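Local coordinates for zinc finger (CCCH type) motif-containing protein (Toxoplasma gondii, PDB 7NG2) that probably reads N6-methyladenosine in mRNA, this chain being the YTH domain that a longer zinc-finger polyadenylation factor would use for that recognition, at residues 33-38 against 84-89; 73-78 against 97-102; 104-109 against 145-150. All coordinates share one frame; numbering follows the deposited sequence.

In the fold
All three contacts belong to one YTH domain and bear on one mixed sheet. Interaction 1 sets the edge strand 35-36 against the 84-89 loop; interaction 2 pairs the ends of strands 67-74 and 98-109; interaction 3 lays helix 137-149 across the later half of strand 98-109. Interactions 1 and 2 touch, their centres about 11 Å apart, and their segments alternate along the chain. Interaction 3 follows both, with its centre about 20 Å from that of interaction 2 and 24 Å from that of interaction 1. Strand 98-109 therefore joins a tryptophan pair, probably part of the methyladenosine pocket, to a helix packed farther along the same sheet.

Interaction 1: residues 33-38 against 84-89; sequences HGVWAT and PGIWGP
Trp36 turns its CG anti to the backbone N (chi1 -164°), whereas Trp87 carries its own anti to the carbonyl carbon (chi1 -55°), and the two side chains cross at about a right angle. YTH domains hold the methylated adenine in an aromatic cage built around tryptophans, and this pair is probably two of its walls; an isopropanol molecule bound about 4 Å from the Trp87 side chain is consistent with a pocket here. The two indoles form an oblique aromatic pair: six-membered ring centroids lie 5.5 Å apart with planes at 72°, and Trp36 CE3 comes 4.0 Å from Trp87 CH2. Carbonyl Val35 O meets the Trp87 ring at its edge, in plane, 3.8 Å from CZ2, while Val35 CG1 passes beside the same six-membered ring. Ile86, within the type I turn from Gly85 to Gly88, lays CG2 on one face of the Trp87 indole. It also extends CD1 to His33 CD2 at 3.8 Å, carrying the contact on to the imidazole. No hydrogen bond joins the two segments. Trp87 NE1 instead makes a weak one to Asn97 OD1, and Ala37 CB packs 3.6 Å from that same NE1.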
ATOM      1  N   HIS A  33     -12.246   6.656   4.174  1.00 17.40           N
ATOM      2  CA  HIS A  33     -11.776   8.021   4.373  1.00 17.78           C
ATOM      3  C   HIS A  33     -10.500   8.374   3.621  1.00 17.13           C
ATOM      4  O   HIS A  33     -10.053   9.522   3.698  1.00 20.34           O
ATOM      5  CB  HIS A  33     -11.619   8.308   5.869  1.00 19.72           C
ATOM      6  CG  HIS A  33     -12.899   8.172   6.631  1.00 20.31           C
ATOM      7  ND1 HIS A  33     -13.966   9.022   6.439  1.00 23.13           N
ATOM      8  CD2 HIS A  33     -13.292   7.281   7.572  1.00 22.29           C
ATOM      9  CE1 HIS A  33     -14.958   8.671   7.239  1.00 23.64           C
ATOM     10  NE2 HIS A  33     -14.573   7.617   7.937  1.00 25.96           N
ATOM     11  N   GLY A  34      -9.912   7.440   2.884  1.00 16.03           N
ATOM     12  CA  GLY A  34      -8.745   7.752   2.079  1.00 15.33           C
ATOM     13  C   GLY A  34      -7.535   8.119   2.911  1.00 15.05           C
ATOM     14  O   GLY A  34      -6.888   9.138   2.658  1.00 15.63           O
ATOM     15  N   VAL A  35      -7.200   7.285   3.894  1.00 15.27           N
ATOM     16  CA  VAL A  35      -6.216   7.660   4.902  1.00 15.14           C
ATOM     17  C   VAL A  35      -5.461   6.417   5.352  1.00 13.84           C
ATOM     18  O   VAL A  35      -6.006   5.310   5.380  1.00 14.78           O
ATOM     19  CB  VAL A  35      -6.908   8.386   6.085  1.00 16.45           C
ATOM     20  CG1 VAL A  35      -7.927   7.469   6.769  1.00 17.85           C
ATOM     21  CG2 VAL A  35      -5.887   8.928   7.084  1.00 17.73           C
ATOM     22  N   TRP A  36      -4.199   6.611   5.725  1.00 13.79           N
ATOM     23  CA  TRP A  36      -3.399   5.552   6.329  1.00 13.63           C
ATOM     24  C   TRP A  36      -2.401   6.186   7.290  1.00 14.62           C
ATOM     25  O   TRP A  36      -2.156   7.391   7.248  1.00 15.51           O
ATOM     26  CB  TRP A  36      -2.667   4.712   5.263  1.00 14.42           C
ATOM     27  CG  TRP A  36      -2.169   3.413   5.806  1.00 14.54           C
ATOM     28  CD1 TRP A  36      -0.873   3.023   5.938  1.00 14.57           C
ATOM     29  CD2 TRP A  36      -2.971   2.331   6.297  1.00 14.43           C
ATOM     30  NE1 TRP A  36      -0.813   1.761   6.485  1.00 15.11           N
ATOM     31  CE2 TRP A  36      -2.088   1.319   6.721  1.00 15.08           C
ATOM     32  CE3 TRP A  36      -4.349   2.131   6.437  1.00 14.36           C
ATOM     33  CZ2 TRP A  36      -2.538   0.109   7.262  1.00 16.07           C
ATOM     34  CZ3 TRP A  36      -4.797   0.932   6.978  1.00 16.34           C
ATOM     35  CH2 TRP A  36      -3.891  -0.064   7.381  1.00 16.61           C
ATOM     36  N   ALA A  37      -1.817   5.352   8.150  1.00 15.65           N
ATOM     37  CA  ALA A  37      -0.674   5.751   8.956  1.00 15.37           C
ATOM     38  C   ALA A  37       0.189   4.519   9.164  1.00 15.05           C
ATOM     39  O   ALA A  37      -0.309   3.390   9.162  1.00 16.56           O
ATOM     40  CB  ALA A  37      -1.083   6.363  10.308  1.00 16.45           C
ATOM     41  N   THR A  38       1.483   4.736   9.362  1.00 14.87           N
ATOM     42  CA  THR A  38       2.409   3.627   9.530  1.00 14.31           C
ATOM     43  C   THR A  38       3.422   3.983  10.616  1.00 16.02           C
ATOM     44  O   THR A  38       3.376   5.064  11.210  1.00 16.90           O
ATOM     45  CB  THR A  38       3.026   3.232   8.177  1.00 15.55           C
ATOM     46  OG1 THR A  38       3.772   2.018   8.309  1.00 16.65           O
ATOM     47  CG2 THR A  38       3.937   4.323   7.665  1.00 15.53           C
ATOM     48  N   PRO A  84      -7.369  13.570  12.675  1.00 18.01           N
ATOM     49  CA  PRO A  84      -6.596  13.338  13.904  1.00 19.04           C
ATOM     50  C   PRO A  84      -7.292  12.335  14.814  1.00 19.91           C
ATOM     51  O   PRO A  84      -8.488  12.447  15.090  1.00 20.27           O
ATOM     52  CB  PRO A  84      -6.528  14.730  14.544  1.00 22.04           C
ATOM     53  CG  PRO A  84      -6.731  15.682  13.415  1.00 23.89           C
ATOM     54  CD  PRO A  84      -7.667  14.995  12.467  1.00 19.66           C
ATOM     55  N   GLY A  85      -6.532  11.331  15.257  1.00 18.49           N
ATOM     56  CA  GLY A  85      -7.010  10.341  16.206  1.00 18.99           C
ATOM     57  C   GLY A  85      -7.890   9.248  15.645  1.00 18.22           C
ATOM     58  O   GLY A  85      -8.432   8.456  16.422  1.00 18.43           O
ATOM     59  N   ILE A  86      -8.024   9.158  14.320  1.00 17.64           N
ATOM     60  CA  ILE A  86      -8.985   8.238  13.719  1.00 18.40           C
ATOM     61  C   ILE A  86      -8.704   6.785  14.088  1.00 18.70           C
ATOM     62  O   ILE A  86      -9.629   5.966  14.149  1.00 20.91           O
ATOM     63  CB  ILE A  86      -9.057   8.455  12.194  1.00 17.99           C
ATOM     64  CG1 ILE A  86     -10.284   7.745  11.614  1.00 20.24           C
ATOM     65  CG2 ILE A  86      -7.753   8.005  11.510  1.00 18.20           C
ATOM     66  CD1 ILE A  86     -10.532   8.034  10.140  1.00 22.73           C
ATOM     67  N   TRP A  87      -7.444   6.435  14.346  1.00 18.43           N
ATOM     68  CA  TRP A  87      -7.085   5.042  14.590  1.00 18.99           C
ATOM     69  C   TRP A  87      -7.218   4.644  16.048  1.00 19.75           C
ATOM     70  O   TRP A  87      -7.010   3.476  16.383  1.00 22.26           O
ATOM     71  CB  TRP A  87      -5.655   4.750  14.121  1.00 18.26           C
ATOM     72  CG  TRP A  87      -5.435   5.116  12.701  1.00 16.40           C
ATOM     73  CD1 TRP A  87      -4.608   6.094  12.231  1.00 17.17           C
ATOM     74  CD2 TRP A  87      -6.078   4.544  11.555  1.00 15.79           C
ATOM     75  NE1 TRP A  87      -4.682   6.148  10.861  1.00 17.23           N
ATOM     76  CE2 TRP A  87      -5.583   5.212  10.424  1.00 16.17           C
ATOM     77  CE3 TRP A  87      -7.021   3.526  11.379  1.00 18.01           C
ATOM     78  CZ2 TRP A  87      -5.995   4.893   9.129  1.00 17.67           C
ATOM     79  CZ3 TRP A  87      -7.428   3.211  10.099  1.00 19.49           C
ATOM     80  CH2 TRP A  87      -6.919   3.893   8.989  1.00 19.39           C
ATOM     81  N   GLY A  88      -7.562   5.575  16.924  1.00 20.83           N
ATOM     82  CA  GLY A  88      -7.597   5.279  18.334  1.00 21.40           C
ATOM     83  C   GLY A  88      -6.207   5.322  18.933  1.00 22.52           C
ATOM     84  O   GLY A  88      -5.280   5.901  18.362  1.00 21.32           O
ATOM     85  N   PRO A  89      -6.039   4.697  20.100  1.00 23.81           N
ATOM     86  CA  PRO A  89      -4.778   4.848  20.850  1.00 25.06           C
ATOM     87  C   PRO A  89      -3.520   4.433  20.099  1.00 22.85           C
ATOM     88  O   PRO A  89      -2.433   4.933  20.420  1.00 25.14           O
ATOM     89  CB  PRO A  89      -5.015   3.987  22.097  1.00 28.03           C
ATOM     90  CG  PRO A  89      -6.501   4.009  22.279  1.00 30.38           C
ATOM     91  CD  PRO A  89      -7.068   3.993  20.883  1.00 28.49           C
TER

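Interaction 2: residues 73-78 against 97-102; sequences RMMSLP and NFRVMW
Met75 N donates to Arg99 O at 2.8 Å and Arg99 N returns a nearly straight bond to Ser76 OG (3.0 Å, 177° at the hydrogen). The serine oxygen thus takes an N-H that regular pairing would give to a backbone carbonyl, and its own proton goes to Leu77 O. Toward Arg73, the bonds Arg73 N to Met101 O and Met101 N to Arg73 O, each 2.9 Å, make an antiparallel hydrogen-bonded pair. The buried Ser76 O finds no polar partner and packs 3.4 Å from Phe98 CB. Phe98 has CG between its backbone N and carbonyl carbon (chi1 55°), and the extended Met74 chain crosses its ring. Met74 CG reaches Phe98 CD1 at 3.9 Å and Met74 CE lies over one face, a Met-aromatic contact with SD 4.9 Å from the Phe98 ring centroid. On the face carrying Arg73 and Met101, Met75 folds CG to 3.5 Å from Met101 N, and the Arg99 guanidinium places one face over the Met75 carbonyl group. Asp54 O, His55 ND1 and Gly1 O hydrogen-bond the Arg73 guanidinium, whose NH1 adds a weak bond to Met75 SD. Strand 55-62 flanks strand 67-74, strand 35-36 flanks strand 98-109, and helix 40-52 covers Met74 through Phe50.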
ATOM      1  N   ARG A  73      -2.572   4.781  -4.107  1.00 12.91           N
ATOM      2  CA  ARG A  73      -1.492   5.738  -4.295  1.00 13.09           C
ATOM      3  C   ARG A  73      -1.395   6.629  -3.063  1.00 12.64           C
ATOM      4  O   ARG A  73      -2.412   7.121  -2.560  1.00 13.72           O
ATOM      5  CB  ARG A  73      -1.757   6.601  -5.533  1.00 13.83           C
ATOM      6  CG  ARG A  73      -0.633   7.575  -5.855  1.00 13.77           C
ATOM      7  CD  ARG A  73      -0.994   8.461  -7.036  1.00 14.08           C
ATOM      8  NE  ARG A  73       0.129   9.284  -7.479  1.00 14.59           N
ATOM      9  CZ  ARG A  73       0.430  10.480  -6.978  1.00 14.76           C
ATOM     10  NH1 ARG A  73      -0.309  10.999  -6.010  1.00 15.26           N
ATOM     11  NH2 ARG A  73       1.464  11.169  -7.467  1.00 15.73           N
ATOM     12  N   MET A  74      -0.178   6.811  -2.563  1.00 12.45           N
ATOM     13  CA  MET A  74       0.054   7.795  -1.514  1.00 13.20           C
ATOM     14  C   MET A  74      -0.137   9.191  -2.097  1.00 12.69           C
ATOM     15  O   MET A  74       0.486   9.547  -3.099  1.00 13.58           O
ATOM     16  CB  MET A  74       1.477   7.635  -0.995  1.00 13.58           C
ATOM     17  CG  MET A  74       1.847   8.539   0.156  1.00 13.61           C
ATOM     18  SD  MET A  74       3.515   8.162   0.697  1.00 15.15           S
ATOM     19  CE  MET A  74       3.691   9.297   2.065  1.00 16.92           C
ATOM     20  N   MET A  75      -1.008   9.988  -1.473  1.00 13.78           N
ATOM     21  CA  MET A  75      -1.408  11.273  -2.033  1.00 14.35           C
ATOM     22  C   MET A  75      -0.841  12.471  -1.292  1.00 15.26           C
ATOM     23  O   MET A  75      -0.907  13.588  -1.816  1.00 17.35           O
ATOM     24  CB  MET A  75      -2.936  11.395  -2.032  1.00 15.28           C
ATOM     25  CG  MET A  75      -3.663  10.291  -2.795  1.00 16.11           C
ATOM     26  SD  MET A  75      -3.220  10.178  -4.540  1.00 17.72           S
ATOM     27  CE  MET A  75      -3.878  11.722  -5.161  1.00 21.60           C
ATOM     28  N   SER A  76      -0.308  12.280  -0.094  1.00 15.76           N
ATOM     29  CA  SER A  76       0.216  13.393   0.677  1.00 16.46           C
ATOM     30  C   SER A  76       1.294  12.878   1.608  1.00 16.06           C
ATOM     31  O   SER A  76       1.396  11.678   1.867  1.00 15.63           O
ATOM     32  CB  SER A  76      -0.890  14.078   1.501  1.00 16.97           C
ATOM     33  OG  SER A  76      -1.172  13.361   2.704  1.00 19.07           O
ATOM     34  N   LEU A  77       2.080  13.815   2.136  1.00 16.81           N
ATOM     35  CA  LEU A  77       2.980  13.524   3.229  1.00 17.13           C
ATOM     36  C   LEU A  77       2.170  13.304   4.505  1.00 17.92           C
ATOM     37  O   LEU A  77       1.022  13.743   4.610  1.00 19.03           O
ATOM     38  CB  LEU A  77       3.923  14.707   3.444  1.00 18.17           C
ATOM     39  CG  LEU A  77       5.028  14.862   2.393  1.00 18.45           C
ATOM     40  CD1 LEU A  77       5.812  16.165   2.601  1.00 21.17           C
ATOM     41  CD2 LEU A  77       5.965  13.654   2.390  1.00 19.84           C
ATOM     42  N   PRO A  78       2.749  12.621   5.489  1.00 17.17           N
ATOM     43  CA  PRO A  78       2.131  12.578   6.821  1.00 17.12           C
ATOM     44  C   PRO A  78       1.775  13.981   7.297  1.00 17.33           C
ATOM     45  O   PRO A  78       2.566  14.917   7.172  1.00 20.02           O
ATOM     46  CB  PRO A  78       3.218  11.930   7.685  1.00 18.08           C
ATOM     47  CG  PRO A  78       4.005  11.084   6.703  1.00 18.16           C
ATOM     48  CD  PRO A  78       4.019  11.880   5.435  1.00 17.25           C
ATOM     49  N   ASN A  97      -1.046  10.722  10.036  1.00 16.20           N
ATOM     50  CA  ASN A  97      -1.867  10.200   8.954  1.00 15.51           C
ATOM     51  C   ASN A  97      -1.515  10.867   7.632  1.00 15.39           C
ATOM     52  O   ASN A  97      -1.188  12.053   7.571  1.00 16.73           O
ATOM     53  CB  ASN A  97      -3.344  10.466   9.244  1.00 15.38           C
ATOM     54  CG  ASN A  97      -3.835   9.727  10.466  1.00 15.94           C
ATOM     55  OD1 ASN A  97      -3.330   8.668  10.806  1.00 17.59           O
ATOM     56  ND2 ASN A  97      -4.836  10.285  11.133  1.00 17.63           N
ATOM     57  N   PHE A  98      -1.598  10.095   6.555  1.00 14.80           N
ATOM     58  CA  PHE A  98      -1.425  10.639   5.220  1.00 14.52           C
ATOM     59  C   PHE A  98      -2.555  10.159   4.321  1.00 14.56           C
ATOM     60  O   PHE A  98      -3.212   9.150   4.593  1.00 14.88           O
ATOM     61  CB  PHE A  98      -0.049  10.301   4.611  1.00 15.55           C
ATOM     62  CG  PHE A  98       0.276   8.827   4.574  1.00 15.25           C
ATOM     63  CD1 PHE A  98      -0.054   8.061   3.473  1.00 15.07           C
ATOM     64  CD2 PHE A  98       0.948   8.223   5.628  1.00 17.10           C
ATOM     65  CE1 PHE A  98       0.273   6.717   3.419  1.00 16.73           C
ATOM     66  CE2 PHE A  98       1.274   6.878   5.586  1.00 16.54           C
ATOM     67  CZ  PHE A  98       0.932   6.124   4.474  1.00 17.36           C
ATOM     68  N   ARG A  99      -2.797  10.918   3.256  1.00 14.73           N
ATOM     69  CA  ARG A  99      -3.881  10.599   2.341  1.00 14.78           C
ATOM     70  C   ARG A  99      -3.478   9.467   1.404  1.00 14.18           C
ATOM     71  O   ARG A  99      -2.338   9.401   0.925  1.00 14.88           O
ATOM     72  CB  ARG A  99      -4.272  11.834   1.529  1.00 17.30           C
ATOM     73  CG  ARG A  99      -5.172  12.797   2.290  1.00 23.38           C
ATOM     74  CD  ARG A  99      -5.758  13.872   1.386  1.00 29.74           C
ATOM     75  NE  ARG A  99      -4.736  14.781   0.879  1.00 36.59           N
ATOM     76  CZ  ARG A  99      -4.462  14.955  -0.411  1.00 39.89           C
ATOM     77  NH1 ARG A  99      -5.134  14.277  -1.335  1.00 39.99           N
ATOM     78  NH2 ARG A  99      -3.514  15.807  -0.777  1.00 43.72           N
ATOM     79  N   VAL A 100      -4.438   8.585   1.138  0.62 14.17           N
ATOM     80  CA  VAL A 100      -4.293   7.485   0.192  0.62 13.44           C
ATOM     81  C   VAL A 100      -5.507   7.493  -0.722  0.62 13.56           C
ATOM     82  O   VAL A 100      -6.634   7.732  -0.273  0.62 15.37           O
ATOM     83  CB  VAL A 100      -4.201   6.128   0.923  0.62 13.92           C
ATOM     84  CG1 VAL A 100      -4.144   4.967  -0.073  0.62 14.28           C
ATOM     85  CG2 VAL A 100      -2.997   6.102   1.832  0.62 14.40           C
ATOM     86  N   MET A 101      -5.277   7.242  -2.006  0.62 13.96           N
ATOM     87  CA  MET A 101      -6.343   7.055  -2.981  0.62 15.55           C
ATOM     88  C   MET A 101      -6.354   5.573  -3.329  0.62 15.01           C
ATOM     89  O   MET A 101      -5.414   5.078  -3.959  0.62 14.91           O
ATOM     90  CB  MET A 101      -6.069   7.908  -4.219  0.62 16.12           C
ATOM     91  CG  MET A 101      -6.998   7.653  -5.401  0.62 18.45           C
ATOM     92  SD  MET A 101      -6.618   8.663  -6.857  0.62 24.76           S
ATOM     93  CE  MET A 101      -7.036  10.303  -6.272  0.62 28.16           C
ATOM     94  N   TRP A 102      -7.394   4.860  -2.907  1.00 15.34           N
ATOM     95  CA  TRP A 102      -7.498   3.460  -3.285  1.00 14.57           C
ATOM     96  C   TRP A 102      -7.774   3.363  -4.781  1.00 14.57           C
ATOM     97  O   TRP A 102      -8.639   4.065  -5.314  1.00 18.08           O
ATOM     98  CB  TRP A 102      -8.578   2.757  -2.461  1.00 16.40           C
ATOM     99  CG  TRP A 102      -8.076   2.341  -1.104  1.00 15.88           C
ATOM    100  CD1 TRP A 102      -7.849   3.154  -0.022  1.00 16.24           C
ATOM    101  CD2 TRP A 102      -7.724   1.016  -0.689  1.00 15.33           C
ATOM    102  NE1 TRP A 102      -7.376   2.413   1.031  1.00 16.14           N
ATOM    103  CE2 TRP A 102      -7.293   1.099   0.653  1.00 16.19           C
ATOM    104  CE3 TRP A 102      -7.728  -0.232  -1.320  1.00 15.90           C
ATOM    105  CZ2 TRP A 102      -6.885  -0.019   1.376  1.00 17.09           C
ATOM    106  CZ3 TRP A 102      -7.324  -1.341  -0.597  1.00 16.67           C
ATOM    107  CH2 TRP A 102      -6.904  -1.226   0.735  1.00 17.31           C
TER
HETATM  108  O   HOH W   1      -3.212  15.434   3.922  1.00 36.73           O

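Interaction 3: residues 104-109 against 145-150; sequences KQCKIE and TWMSQR
Cys106 SG and Ile108 CG2 converge on Met147 CG, the sulfur at 3.6 Å and the methyl at 3.8 Å, to form the apolar centre of a helix-on-sheet packing within the YTH domain. The geometry is that of a helix laid across a strand: segment axes 104-109 and 145-149 approach to 8.1 Å with 100° between their directions. Cys106 and Ile108, two residues apart, both point toward the helix, which explains how one strand face supplies both partners. Met147 keeps CG beside its backbone N, anti to the carbonyl carbon (chi1 -76°), which puts CG within reach of both, while the end of the chain leads away. Its sheet-side neighbour Phe68, on the adjoining strand 67-74, also touches Ile108. Trp146 adds only its CB, near Ile108 CD1, the indole leading away.

Farther out, Arg150 bends back over the strand. Ile108 CG1 sits 3.5 Å above one face of its guanidinium, displaced toward the rim, so the aliphatic branch shields the flat group from one side. Glu112 forms a salt bridge with NH2, the stronger polar hold, while NH1 makes a weak, strongly bent bond to Lys107 O.

At the opposite end Lys104 runs along the helix terminus, its chain bent at chi2 and its CE against Met147 O. Ser148 O, in the last turn of the helix, would favour the ammonium group electrostatically; Arg150 O lies just beyond the helix. Ser152 OG also binds it, and Lys104 NZ donates to Ser148 O from above the carbonyl plane at 3.1 Å and to Arg150 O at 2.7 Å.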
ATOM      1  N   LYS A 104      -7.649   0.047  -6.441  1.00 13.35           N
ATOM      2  CA  LYS A 104      -8.282  -1.235  -6.718  1.00 13.15           C
ATOM      3  C   LYS A 104      -8.610  -1.890  -5.388  1.00 12.42           C
ATOM      4  O   LYS A 104      -7.813  -1.819  -4.452  1.00 13.46           O
ATOM      5  CB  LYS A 104      -7.347  -2.166  -7.500  1.00 13.78           C
ATOM      6  CG  LYS A 104      -7.975  -3.490  -7.918  1.00 14.11           C
ATOM      7  CD  LYS A 104      -9.103  -3.287  -8.918  1.00 14.06           C
ATOM      8  CE  LYS A 104      -9.654  -4.601  -9.445  1.00 15.19           C
ATOM      9  NZ  LYS A 104     -10.558  -4.369 -10.620  1.00 15.52           N
ATOM     10  N   GLN A 105      -9.796  -2.483  -5.308  1.00 13.44           N
ATOM     11  CA  GLN A 105     -10.153  -3.435  -4.264  1.00 14.06           C
ATOM     12  C   GLN A 105     -10.353  -4.783  -4.938  1.00 15.52           C
ATOM     13  O   GLN A 105     -11.096  -4.883  -5.919  1.00 15.77           O
ATOM     14  CB  GLN A 105     -11.454  -3.028  -3.578  1.00 16.05           C
ATOM     15  CG  GLN A 105     -11.374  -1.712  -2.830  1.00 17.62           C
ATOM     16  CD  GLN A 105     -12.711  -1.278  -2.267  1.00 21.02           C
ATOM     17  OE1 GLN A 105     -13.359  -2.020  -1.532  1.00 26.81           O
ATOM     18  NE2 GLN A 105     -13.123  -0.065  -2.601  1.00 28.82           N
ATOM     19  N   CYS A 106      -9.701  -5.821  -4.424  1.00 15.37           N
ATOM     20  CA  CYS A 106      -9.742  -7.111  -5.098  1.00 17.07           C
ATOM     21  C   CYS A 106      -9.421  -8.187  -4.078  1.00 17.77           C
ATOM     22  O   CYS A 106      -9.160  -7.911  -2.904  1.00 18.81           O
ATOM     23  CB  CYS A 106      -8.688  -7.186  -6.206  1.00 18.50           C
ATOM     24  SG  CYS A 106      -6.989  -6.929  -5.632  1.00 21.04           S
ATOM     25  N   LYS A 107      -9.419  -9.426  -4.551  1.00 18.94           N
ATOM     26  CA  LYS A 107      -8.911 -10.561  -3.797  1.00 21.35           C
ATOM     27  C   LYS A 107      -7.917 -11.289  -4.684  1.00 20.52           C
ATOM     28  O   LYS A 107      -8.264 -11.717  -5.791  1.00 22.16           O
ATOM     29  CB  LYS A 107     -10.053 -11.488  -3.386  1.00 26.58           C
ATOM     30  CG  LYS A 107     -11.139 -10.778  -2.605  1.00 32.42           C
ATOM     31  CD  LYS A 107     -11.796 -11.678  -1.584  1.00 40.57           C
ATOM     32  CE  LYS A 107     -12.879 -10.930  -0.823  1.00 45.41           C
ATOM     33  NZ  LYS A 107     -13.654 -11.830   0.076  1.00 50.59           N
ATOM     34  N   ILE A 108      -6.682 -11.412  -4.210  1.00 20.51           N
ATOM     35  CA  ILE A 108      -5.665 -12.227  -4.869  1.00 19.99           C
ATOM     36  C   ILE A 108      -4.799 -12.851  -3.788  1.00 18.00           C
ATOM     37  O   ILE A 108      -4.407 -12.178  -2.834  1.00 19.14           O
ATOM     38  CB  ILE A 108      -4.837 -11.410  -5.886  1.00 22.39           C
ATOM     39  CG1 ILE A 108      -3.880 -12.316  -6.663  1.00 23.98           C
ATOM     40  CG2 ILE A 108      -4.087 -10.268  -5.199  1.00 21.95           C
ATOM     41  CD1 ILE A 108      -3.259 -11.636  -7.873  1.00 28.39           C
ATOM     42  N   GLU A 109      -4.528 -14.143  -3.909  1.00 19.82           N
ATOM     43  CA  GLU A 109      -3.769 -14.874  -2.903  1.00 19.87           C
ATOM     44  C   GLU A 109      -2.303 -14.951  -3.302  1.00 18.53           C
ATOM     45  O   GLU A 109      -1.981 -15.120  -4.482  1.00 19.30           O
ATOM     46  CB  GLU A 109      -4.314 -16.296  -2.745  1.00 23.57           C
ATOM     47  CG  GLU A 109      -5.775 -16.372  -2.338  1.00 30.97           C
ATOM     48  CD  GLU A 109      -5.989 -16.050  -0.870  1.00 41.01           C
ATOM     49  OE1 GLU A 109      -5.075 -16.317  -0.058  1.00 45.15           O
ATOM     50  OE2 GLU A 109      -7.073 -15.532  -0.525  1.00 56.39           O
ATOM     51  N   THR A 145      -0.863  -4.774 -11.975  1.00 13.82           N
ATOM     52  CA  THR A 145      -1.583  -5.199 -13.180  1.00 14.60           C
ATOM     53  C   THR A 145      -2.483  -6.394 -12.892  1.00 13.44           C
ATOM     54  O   THR A 145      -3.672  -6.396 -13.241  1.00 14.18           O
ATOM     55  CB  THR A 145      -0.597  -5.531 -14.301  1.00 16.00           C
ATOM     56  OG1 THR A 145       0.083  -4.336 -14.696  1.00 16.92           O
ATOM     57  CG2 THR A 145      -1.340  -6.127 -15.511  1.00 16.82           C
ATOM     58  N   TRP A 146      -1.936  -7.421 -12.239  1.00 13.80           N
ATOM     59  CA  TRP A 146      -2.730  -8.612 -11.953  1.00 14.15           C
ATOM     60  C   TRP A 146      -3.901  -8.298 -11.023  1.00 13.38           C
ATOM     61  O   TRP A 146      -5.008  -8.815 -11.215  1.00 16.02           O
ATOM     62  CB  TRP A 146      -1.845  -9.724 -11.394  1.00 14.50           C
ATOM     63  CG  TRP A 146      -0.882 -10.248 -12.415  1.00 14.32           C
ATOM     64  CD1 TRP A 146      -1.101 -10.393 -13.766  1.00 15.43           C
ATOM     65  CD2 TRP A 146       0.456 -10.702 -12.178  1.00 15.44           C
ATOM     66  NE1 TRP A 146       0.021 -10.910 -14.375  1.00 17.40           N
ATOM     67  CE2 TRP A 146       0.989 -11.106 -13.423  1.00 16.76           C
ATOM     68  CE3 TRP A 146       1.262 -10.799 -11.036  1.00 16.15           C
ATOM     69  CZ2 TRP A 146       2.282 -11.604 -13.554  1.00 18.80           C
ATOM     70  CZ3 TRP A 146       2.548 -11.297 -11.172  1.00 18.58           C
ATOM     71  CH2 TRP A 146       3.046 -11.688 -12.421  1.00 20.13           C
ATOM     72  N   MET A 147      -3.684  -7.436 -10.022  1.00 13.28           N
ATOM     73  CA  MET A 147      -4.795  -7.007  -9.171  1.00 13.74           C
ATOM     74  C   MET A 147      -5.842  -6.254  -9.981  1.00 14.03           C
ATOM     75  O   MET A 147      -7.049  -6.487  -9.827  1.00 15.58           O
ATOM     76  CB  MET A 147      -4.293  -6.134  -8.016  1.00 13.58           C
ATOM     77  CG  MET A 147      -3.611  -6.910  -6.907  1.00 14.84           C
ATOM     78  SD  MET A 147      -3.400  -5.941  -5.398  1.00 15.29           S
ATOM     79  CE  MET A 147      -1.664  -5.576  -5.438  1.00 16.46           C
ATOM     80  N   SER A 148      -5.399  -5.336 -10.842  0.73 14.41           N
ATOM     81  CA  SER A 148      -6.347  -4.534 -11.604  0.73 14.74           C
ATOM     82  C   SER A 148      -7.224  -5.398 -12.500  0.73 15.90           C
ATOM     83  O   SER A 148      -8.394  -5.064 -12.721  0.73 17.32           O
ATOM     84  CB  SER A 148      -5.610  -3.477 -12.419  0.73 15.83           C
ATOM     85  OG  SER A 148      -4.992  -2.543 -11.562  0.73 16.94           O
ATOM     86  N   GLN A 149      -6.689  -6.528 -12.995  1.00 16.77           N
ATOM     87  CA  GLN A 149      -7.451  -7.412 -13.882  1.00 19.24           C
ATOM     88  C   GLN A 149      -8.532  -8.195 -13.149  1.00 20.50           C
ATOM     89  O   GLN A 149      -9.467  -8.683 -13.793  1.00 27.28           O
ATOM     90  CB  GLN A 149      -6.529  -8.424 -14.564  1.00 20.22           C
ATOM     91  CG  GLN A 149      -5.523  -7.777 -15.455  1.00 20.44           C
ATOM     92  CD  GLN A 149      -4.535  -8.754 -16.040  1.00 21.93           C
ATOM     93  OE1 GLN A 149      -4.451  -9.917 -15.631  1.00 26.50           O
ATOM     94  NE2 GLN A 149      -3.781  -8.287 -17.007  1.00 23.71           N
ATOM     95  N   ARG A 150      -8.406  -8.351 -11.834  1.00 20.65           N
ATOM     96  CA  ARG A 150      -9.392  -9.075 -11.056  1.00 22.10           C
ATOM     97  C   ARG A 150     -10.684  -8.270 -11.000  1.00 20.41           C
ATOM     98  O   ARG A 150     -10.675  -7.049 -11.193  1.00 19.72           O
ATOM     99  CB  ARG A 150      -8.878  -9.267  -9.629  1.00 23.12           C
ATOM    100  CG  ARG A 150      -7.694 -10.210  -9.506  1.00 26.96           C
ATOM    101  CD  ARG A 150      -8.119 -11.638  -9.766  1.00 31.15           C
ATOM    102  NE  ARG A 150      -6.976 -12.528  -9.929  1.00 35.70           N
ATOM    103  CZ  ARG A 150      -6.630 -13.466  -9.055  1.00 36.26           C
ATOM    104  NH1 ARG A 150      -7.338 -13.639  -7.945  1.00 35.92           N
ATOM    105  NH2 ARG A 150      -5.575 -14.233  -9.293  1.00 34.90           N
TER